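PDB 4K7C: aminopeptidase C, which probably acts as a papain-type cysteine aminopeptidase, clipping residues from the N-terminal end of peptides. Local coordinates for residues E93-Y98 with G153-S158; W142-A147 with L282-G287; K382-W387 with K394-A399. All blocks are in the same frame, centred on the assembly; numbering follows the deposited sequence.

Interaction 1 (E93-Y98 with G153-S158); sequences ELSQNY and GIVPKS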
# COMPACT_ATOMS: atom_id res chain seq x y z
N GLU A 93 -15.46 8.50 -25.99
CA GLU A 93 -14.12 8.21 -26.51
C GLU A 93 -14.15 7.31 -27.77
O GLU A 93 -14.95 6.42 -27.87
CB GLU A 93 -13.22 7.47 -25.50
CG GLU A 93 -12.34 8.23 -24.57
CD GLU A 93 -11.46 7.27 -23.72
OE1 GLU A 93 -12.06 6.59 -22.87
OE2 GLU A 93 -10.23 7.09 -23.99
N LEU A 94 -13.24 7.62 -28.70
CA LEU A 94 -12.96 6.77 -29.84
C LEU A 94 -11.89 5.76 -29.50
O LEU A 94 -11.04 6.05 -28.58
CB LEU A 94 -12.53 7.63 -31.03
CG LEU A 94 -13.58 8.64 -31.52
CD1 LEU A 94 -13.02 9.85 -32.34
CD2 LEU A 94 -14.69 7.91 -32.27
N SER A 95 -11.85 4.66 -30.25
CA SER A 95 -10.89 3.61 -30.00
C SER A 95 -9.48 3.99 -30.47
O SER A 95 -9.18 4.01 -31.64
CB SER A 95 -11.30 2.34 -30.71
OG SER A 95 -10.42 1.30 -30.55
N GLN A 96 -8.59 4.20 -29.49
CA GLN A 96 -7.16 4.34 -29.85
C GLN A 96 -6.47 3.04 -30.23
O GLN A 96 -5.45 3.10 -30.86
CB GLN A 96 -6.42 5.03 -28.70
CG GLN A 96 -7.14 6.25 -28.19
CD GLN A 96 -8.04 6.00 -27.04
OE1 GLN A 96 -8.38 4.85 -26.69
NE2 GLN A 96 -8.58 7.12 -26.48
N ASN A 97 -7.02 1.88 -29.85
CA ASN A 97 -6.49 0.62 -30.22
C ASN A 97 -6.74 0.40 -31.76
O ASN A 97 -5.87 -0.14 -32.41
CB ASN A 97 -7.08 -0.48 -29.43
CG ASN A 97 -6.34 -1.78 -29.61
OD1 ASN A 97 -5.16 -1.81 -30.03
ND2 ASN A 97 -6.96 -2.85 -29.22
N TYR A 98 -7.88 0.85 -32.25
CA TYR A 98 -8.25 0.74 -33.68
C TYR A 98 -7.17 1.36 -34.55
O TYR A 98 -6.66 0.70 -35.45
CB TYR A 98 -9.68 1.29 -33.95
CG TYR A 98 -10.18 0.99 -35.35
CD1 TYR A 98 -10.71 -0.25 -35.72
CD2 TYR A 98 -10.07 1.96 -36.33
CE1 TYR A 98 -11.16 -0.49 -37.03
CE2 TYR A 98 -10.46 1.69 -37.65
CZ TYR A 98 -11.04 0.51 -37.95
OH TYR A 98 -11.50 0.27 -39.29
N GLY A 153 -11.29 4.37 -41.36
CA GLY A 153 -12.27 5.02 -40.51
C GLY A 153 -11.96 4.95 -39.04
O GLY A 153 -10.80 5.00 -38.69
N ILE A 154 -12.98 4.92 -38.22
CA ILE A 154 -12.78 4.92 -36.78
C ILE A 154 -14.00 4.26 -36.15
O ILE A 154 -15.07 4.14 -36.76
CB ILE A 154 -12.46 6.36 -36.22
CG1 ILE A 154 -11.77 6.33 -34.82
CG2 ILE A 154 -13.69 7.28 -36.20
CD1 ILE A 154 -10.52 5.46 -34.72
N VAL A 155 -13.83 3.84 -34.91
CA VAL A 155 -14.88 3.26 -34.10
C VAL A 155 -14.90 3.82 -32.66
O VAL A 155 -13.86 4.29 -32.16
CB VAL A 155 -14.81 1.71 -34.08
CG1 VAL A 155 -14.82 1.15 -35.49
CG2 VAL A 155 -13.62 1.18 -33.29
N PRO A 156 -16.06 3.76 -32.01
CA PRO A 156 -16.10 3.99 -30.56
C PRO A 156 -15.12 3.10 -29.83
O PRO A 156 -14.88 1.96 -30.16
CB PRO A 156 -17.52 3.59 -30.20
CG PRO A 156 -18.30 3.81 -31.45
CD PRO A 156 -17.38 3.24 -32.47
N LYS A 157 -14.61 3.62 -28.73
CA LYS A 157 -13.77 2.86 -27.84
C LYS A 157 -14.39 1.54 -27.38
O LYS A 157 -13.74 0.51 -27.38
CB LYS A 157 -13.31 3.76 -26.65
CG LYS A 157 -12.14 3.09 -25.87
CD LYS A 157 -11.89 3.81 -24.57
CE LYS A 157 -10.76 3.23 -23.82
NZ LYS A 157 -9.58 3.34 -24.75
N SER A 158 -15.66 1.55 -27.01
CA SER A 158 -16.36 0.34 -26.60
C SER A 158 -16.37 -0.75 -27.63
O SER A 158 -16.53 -1.87 -27.28
CB SER A 158 -17.82 0.64 -26.21
OG SER A 158 -18.55 1.11 -27.33
O HOH W 1 -17.04 4.22 -26.65
O HOH W 2 -9.06 1.54 -27.53

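Interaction 2 (W142-A147 with L282-G287); sequences WDMLSA and LGNVVG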
# COMPACT_ATOMS: atom_id res chain seq x y z
N TRP A 142 0.56 13.99 -37.57
CA TRP A 142 -0.83 14.25 -37.92
C TRP A 142 -1.23 13.64 -39.28
O TRP A 142 -2.22 12.94 -39.37
CB TRP A 142 -1.10 15.77 -37.96
CG TRP A 142 -2.47 16.02 -38.51
CD1 TRP A 142 -2.82 16.21 -39.82
CD2 TRP A 142 -3.71 16.01 -37.78
NE1 TRP A 142 -4.17 16.32 -39.95
CE2 TRP A 142 -4.75 16.22 -38.71
CE3 TRP A 142 -4.04 15.88 -36.43
CZ2 TRP A 142 -6.11 16.30 -38.32
CZ3 TRP A 142 -5.37 16.00 -36.05
CH2 TRP A 142 -6.40 16.17 -37.00
N ASP A 143 -0.40 13.81 -40.30
CA ASP A 143 -0.77 13.36 -41.66
C ASP A 143 -0.82 11.84 -41.73
O ASP A 143 -1.61 11.29 -42.51
CB ASP A 143 0.22 13.91 -42.68
CG ASP A 143 0.21 15.45 -42.79
OD1 ASP A 143 -0.87 16.10 -42.72
OD2 ASP A 143 1.33 16.02 -42.92
N MSE A 144 0.01 11.18 -40.93
CA MSE A 144 -0.07 9.71 -40.78
C MSE A 144 -1.31 9.24 -40.08
O MSE A 144 -1.88 8.20 -40.40
CB MSE A 144 1.20 9.25 -40.02
CG MSE A 144 2.43 9.40 -40.89
SE MSE A 144 4.09 9.34 -39.81
CE MSE A 144 4.04 7.50 -39.12
N LEU A 145 -1.85 10.01 -39.13
CA LEU A 145 -3.10 9.60 -38.51
C LEU A 145 -4.23 9.80 -39.53
O LEU A 145 -5.13 8.93 -39.67
CB LEU A 145 -3.32 10.46 -37.27
CG LEU A 145 -4.41 10.07 -36.27
CD1 LEU A 145 -5.78 10.53 -36.73
CD2 LEU A 145 -4.32 8.57 -36.01
N SER A 146 -4.25 10.95 -40.20
CA SER A 146 -5.22 11.14 -41.29
C SER A 146 -5.23 10.04 -42.30
O SER A 146 -6.31 9.56 -42.68
CB SER A 146 -5.02 12.48 -41.99
OG SER A 146 -5.47 13.41 -41.12
N ALA A 147 -4.05 9.63 -42.75
CA ALA A 147 -3.94 8.57 -43.71
C ALA A 147 -4.68 7.33 -43.22
O ALA A 147 -5.36 6.64 -44.00
CB ALA A 147 -2.50 8.20 -43.99
N LEU A 282 9.72 8.81 -44.41
CA LEU A 282 8.85 8.89 -43.18
C LEU A 282 7.35 8.65 -43.54
O LEU A 282 6.82 9.29 -44.46
CB LEU A 282 8.94 10.25 -42.49
CG LEU A 282 7.85 10.69 -41.50
CD1 LEU A 282 7.94 9.98 -40.20
CD2 LEU A 282 7.79 12.21 -41.19
N GLY A 283 6.66 7.78 -42.82
CA GLY A 283 5.31 7.38 -43.24
C GLY A 283 4.77 6.15 -42.58
O GLY A 283 5.43 5.53 -41.77
N ASN A 284 3.50 5.82 -42.87
CA ASN A 284 2.96 4.54 -42.49
C ASN A 284 2.18 3.88 -43.62
O ASN A 284 2.27 2.68 -43.79
CB ASN A 284 2.02 4.61 -41.27
CG ASN A 284 1.00 5.75 -41.31
OD1 ASN A 284 0.93 6.58 -42.23
ND2 ASN A 284 0.25 5.84 -40.25
N VAL A 285 1.36 4.65 -44.31
CA VAL A 285 0.38 3.98 -45.23
C VAL A 285 0.91 4.15 -46.68
O VAL A 285 0.86 5.22 -47.22
CB VAL A 285 -1.01 4.57 -45.22
CG1 VAL A 285 -1.92 3.83 -46.24
CG2 VAL A 285 -1.60 4.44 -43.79
N VAL A 286 1.48 3.08 -47.21
CA VAL A 286 1.92 3.10 -48.61
C VAL A 286 0.69 3.35 -49.44
O VAL A 286 -0.35 2.64 -49.33
CB VAL A 286 2.71 1.84 -49.06
CG1 VAL A 286 2.99 1.82 -50.59
CG2 VAL A 286 4.01 1.70 -48.28
N GLY A 287 0.82 4.35 -50.33
CA GLY A 287 -0.25 4.71 -51.18
C GLY A 287 -1.14 5.79 -50.62
O GLY A 287 -1.99 6.30 -51.32

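Interaction 3 (K382-W387 with K394-A399); sequences KVENSW and KGYFVA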
# COMPACT_ATOMS: atom_id res chain seq x y z
N LYS A 382 -4.01 26.37 -22.44
CA LYS A 382 -4.59 25.22 -21.79
C LYS A 382 -4.38 23.99 -22.64
O LYS A 382 -4.65 23.95 -23.87
CB LYS A 382 -6.07 25.41 -21.50
CG LYS A 382 -6.75 24.24 -20.82
CD LYS A 382 -8.22 24.50 -20.50
CE LYS A 382 -8.70 23.46 -19.49
NZ LYS A 382 -10.17 23.33 -19.44
N VAL A 383 -3.92 22.93 -21.99
CA VAL A 383 -3.41 21.75 -22.71
C VAL A 383 -4.10 20.48 -22.24
O VAL A 383 -4.02 20.08 -21.06
CB VAL A 383 -1.89 21.60 -22.52
CG1 VAL A 383 -1.32 20.32 -23.17
CG2 VAL A 383 -1.26 22.77 -23.10
N GLU A 384 -4.77 19.82 -23.16
CA GLU A 384 -5.31 18.50 -22.85
C GLU A 384 -4.27 17.45 -23.04
O GLU A 384 -3.75 17.24 -24.16
CB GLU A 384 -6.57 18.14 -23.71
CG GLU A 384 -7.08 16.71 -23.39
CD GLU A 384 -8.29 16.32 -24.21
OE1 GLU A 384 -8.57 17.07 -25.18
OE2 GLU A 384 -8.83 15.23 -23.98
N ASN A 385 -3.93 16.75 -21.94
CA ASN A 385 -2.96 15.67 -22.02
C ASN A 385 -3.71 14.35 -22.06
O ASN A 385 -4.92 14.36 -21.99
CB ASN A 385 -1.92 15.68 -20.89
CG ASN A 385 -0.56 15.06 -21.30
OD1 ASN A 385 -0.40 14.40 -22.32
ND2 ASN A 385 0.44 15.30 -20.46
N SER A 386 -2.98 13.26 -22.30
CA SER A 386 -3.55 11.90 -22.50
C SER A 386 -2.87 10.91 -21.55
O SER A 386 -2.55 9.74 -21.89
CB SER A 386 -3.40 11.43 -23.97
OG SER A 386 -2.07 11.51 -24.46
N TRP A 387 -2.61 11.39 -20.33
CA TRP A 387 -1.97 10.59 -19.30
C TRP A 387 -2.89 10.29 -18.15
O TRP A 387 -2.42 9.93 -17.04
CB TRP A 387 -0.71 11.31 -18.75
CG TRP A 387 0.37 11.46 -19.72
CD1 TRP A 387 0.51 10.82 -20.96
CD2 TRP A 387 1.54 12.33 -19.59
NE1 TRP A 387 1.67 11.25 -21.55
CE2 TRP A 387 2.30 12.20 -20.76
CE3 TRP A 387 1.98 13.20 -18.60
CZ2 TRP A 387 3.52 12.86 -20.95
CZ3 TRP A 387 3.19 13.94 -18.80
CH2 TRP A 387 3.92 13.78 -19.98
N LYS A 394 -6.87 17.55 -13.29
CA LYS A 394 -7.67 16.47 -13.86
C LYS A 394 -7.20 16.05 -15.23
O LYS A 394 -7.99 15.75 -16.09
CB LYS A 394 -9.11 16.91 -13.88
CG LYS A 394 -9.67 16.99 -12.47
CD LYS A 394 -10.86 17.87 -12.40
CE LYS A 394 -11.47 17.72 -11.01
NZ LYS A 394 -12.69 18.55 -10.88
N GLY A 395 -5.91 16.03 -15.40
CA GLY A 395 -5.24 15.63 -16.66
C GLY A 395 -4.94 16.72 -17.70
O GLY A 395 -4.34 16.45 -18.68
N TYR A 396 -5.30 17.95 -17.37
CA TYR A 396 -4.96 19.12 -18.16
C TYR A 396 -3.70 19.82 -17.64
O TYR A 396 -3.45 19.94 -16.41
CB TYR A 396 -6.12 20.09 -18.17
CG TYR A 396 -7.32 19.62 -19.01
CD1 TYR A 396 -7.41 20.01 -20.33
CD2 TYR A 396 -8.29 18.71 -18.51
CE1 TYR A 396 -8.45 19.57 -21.12
CE2 TYR A 396 -9.30 18.26 -19.26
CZ TYR A 396 -9.42 18.69 -20.59
OH TYR A 396 -10.47 18.21 -21.36
N PHE A 397 -2.91 20.27 -18.59
CA PHE A 397 -1.62 20.93 -18.33
C PHE A 397 -1.81 22.43 -18.68
O PHE A 397 -2.84 22.81 -19.26
CB PHE A 397 -0.54 20.28 -19.17
CG PHE A 397 0.10 19.04 -18.58
CD1 PHE A 397 -0.58 18.15 -17.82
CD2 PHE A 397 1.42 18.74 -18.90
CE1 PHE A 397 0.02 17.01 -17.30
CE2 PHE A 397 2.02 17.64 -18.38
CZ PHE A 397 1.32 16.78 -17.57
N VAL A 398 -0.82 23.25 -18.32
CA VAL A 398 -0.82 24.66 -18.65
C VAL A 398 0.58 24.97 -19.17
O VAL A 398 1.61 24.50 -18.57
CB VAL A 398 -1.27 25.52 -17.50
CG1 VAL A 398 -0.50 25.16 -16.24
CG2 VAL A 398 -1.10 27.00 -17.84
N ALA A 399 0.67 25.74 -20.29
CA ALA A 399 1.96 26.06 -20.90
C ALA A 399 2.05 27.56 -20.96
O ALA A 399 1.07 28.23 -21.40
CB ALA A 399 2.08 25.53 -22.30
O HOH W 3 -3.53 13.66 -18.78

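Interaction 1 (E93-Y98 with G153-S158)
K157 runs alongside the acidic side chain of E93, the two pointing the same way, with K157 CD 3.3 Å from E93 OE1. Next to this pair the two segments meet in a single beta bridge, L94 with P156, just ahead of a capped helix: S95 is the N-cap of helix 96-117. Two nearly straight bonds hold the bridge, K157 N to E93 O at 2.9 Å (170° at the hydrogen) and S95 N to V155 O at 2.8 Å. The lysine chain stays extended as far as CE and turns only at its last torsion (chi4 58°), which turns the amine toward Q96, the first residue of the helix. There NZ gives a 2.7 Å bond to Q96 OE1, lying in the plane of that carbonyl. The other end of the same amide, Q96 NE2, donates to E93 OE2 at 3.0 Å on the anti side of the carboxylate, while the direct E93 OE2 to K157 NZ ion pair is long. One flat amide is thus gripped at both ends between acid and base. A methionine in place of K157 would probably leave Q96 OE1 without its donor and the amide freer to turn. S95 OG takes the capping bond from Y98 N and is also bonded to the backbone of M160, so the helix start is tied to the chain beyond K157. I154 and V155 supply the apolar half: I154 CD1 reaches the ring of Y98 obliquely, and V155 CG1 lies over one ring face, offset toward the rim. Y98 OH bonds Y152 O at the end of helix 142-152, and at the ring edge Y98 CE2 sits 3.5 Å from G153 O.

Interaction 2 (W142-A147 with L282-G287)
M144, present as selenomethionine through the labelling used for the crystal, is the first residue of helical segment 142-147 to reach the loop 282-287, and it lays its whole length against L282, G283 and N284. Its CB and CG pass the amide of N284, CG lying 3.5 Å from N284 OD1. Farther out, SE meets the leucine at about a right angle, 3.9 Å from L282 CD1. A bend at the last torsion (chi3 65°) then brings the methyl across the glycine backbone, with CE 3.6 Å from G283 O. The backbone of M144 takes part as well: N284 ND2 donates to M144 O at 3.2 Å, straight at the hydrogen (169°) and in the plane of its own amide, but from above the carbonyl plane, well away from a lone pair. D103 OD1 of helix 96-117 is the stronger partner of the same ND2, so the amide nitrogen is shared between two helices. N284 OD1 receives a weak bond from V285 N, which helps to set the rotation of the amide. One turn beyond M144 comes A147, whose CB points at the loop and packs on V285, 3.9 Å from V285 CG2. The contact therefore sets M144 and A147, on one side of the helix, against an irregular loop that has no strand or helix of its own here. The loop joins strand 275-279 to strand 293-295 and also packs V285 on E106 and N284 on K107 of helix 96-117. M144 and L145 rest on W71 of helix 70-87, while W142 meets W316 of strand 315-319 edge-to-face, which puts the start of helix 142-152 between helices 70-87 and 96-117, this loop and the strands.

Interaction 3 (K382-W387 with K394-A399)
N385 begins its contact at CB, which lies 3.4 Å from G395 O, just where the beta hairpin of strands 377-384 and 396-400 opens into its connecting loop. With CG anti to the backbone N (chi1 -151°), the amide is carried from CB toward two aromatic side chains. Its ND2 lies over one face of F397, 3.4 Å from F397 CZ and offset toward the rim, with the amide and ring planes 85° apart. The same nitrogen lies over a face of W387. At the other branch, OD1 takes S386 N and is bonded to H364 NE2. This is the geometry of the histidine-asparagine pair of papain-like peptidases, and H364 and N385 probably play that part here, with the W387 ring meeting the histidine as the corresponding tryptophan does in papain. W387 and F397 themselves touch obliquely through W387 CZ3 and F397 CZ, 3.6 Å apart, so both rings meet the amide nitrogen and each other. Before N385 in the sequence, the strands pair antiparallel: V383 and F397 form the hydrogen-bonded pair, F397 N to V383 O at 2.7 Å and V383 N to F397 O at 2.9 Å. Their side chains meet CB to CB, and V383 CG2 also touches A399 CB. The sheet's other face carries K382, E384 and Y396. The extended K382 brings its NZ over the tyrosine ring in a cation-pi contact, 4.6 Å from the centroid of Y396, and also forms a salt bridge with E55. E384 lays its CB 3.5 Å from Y396 CE1, and its carboxylate is held by H81 and R80 of helix 70-87. Where the strands part, N385 N gives G395 O a weak bond, and one water donates to G395 O while accepting from W387 N at 2.9 Å.

In the fold
Helix 70-87, the helix that in papain-like peptidases carries the nucleophilic cysteine, borders all three contacts without belonging to any; its R80 and F73 each reach both interaction 1 and interaction 3. Interaction 3 holds the probable catalytic asparagine, and its centre is about 21 Å from that of interaction 1. Interactions 2 and 3 lie on opposite sides of the chain's centre, about 26 Å apart between centres. Interactions 1 and 2, about 18 Å apart between centres, alternate along the chain: interaction 1 takes the start of helix 96-117 and the chain leaving helix 142-152, while interaction 2 takes helix 142-152 itself and packs on helix 96-117. A glycerol, probably from the crystallisation liquor, bonds E93.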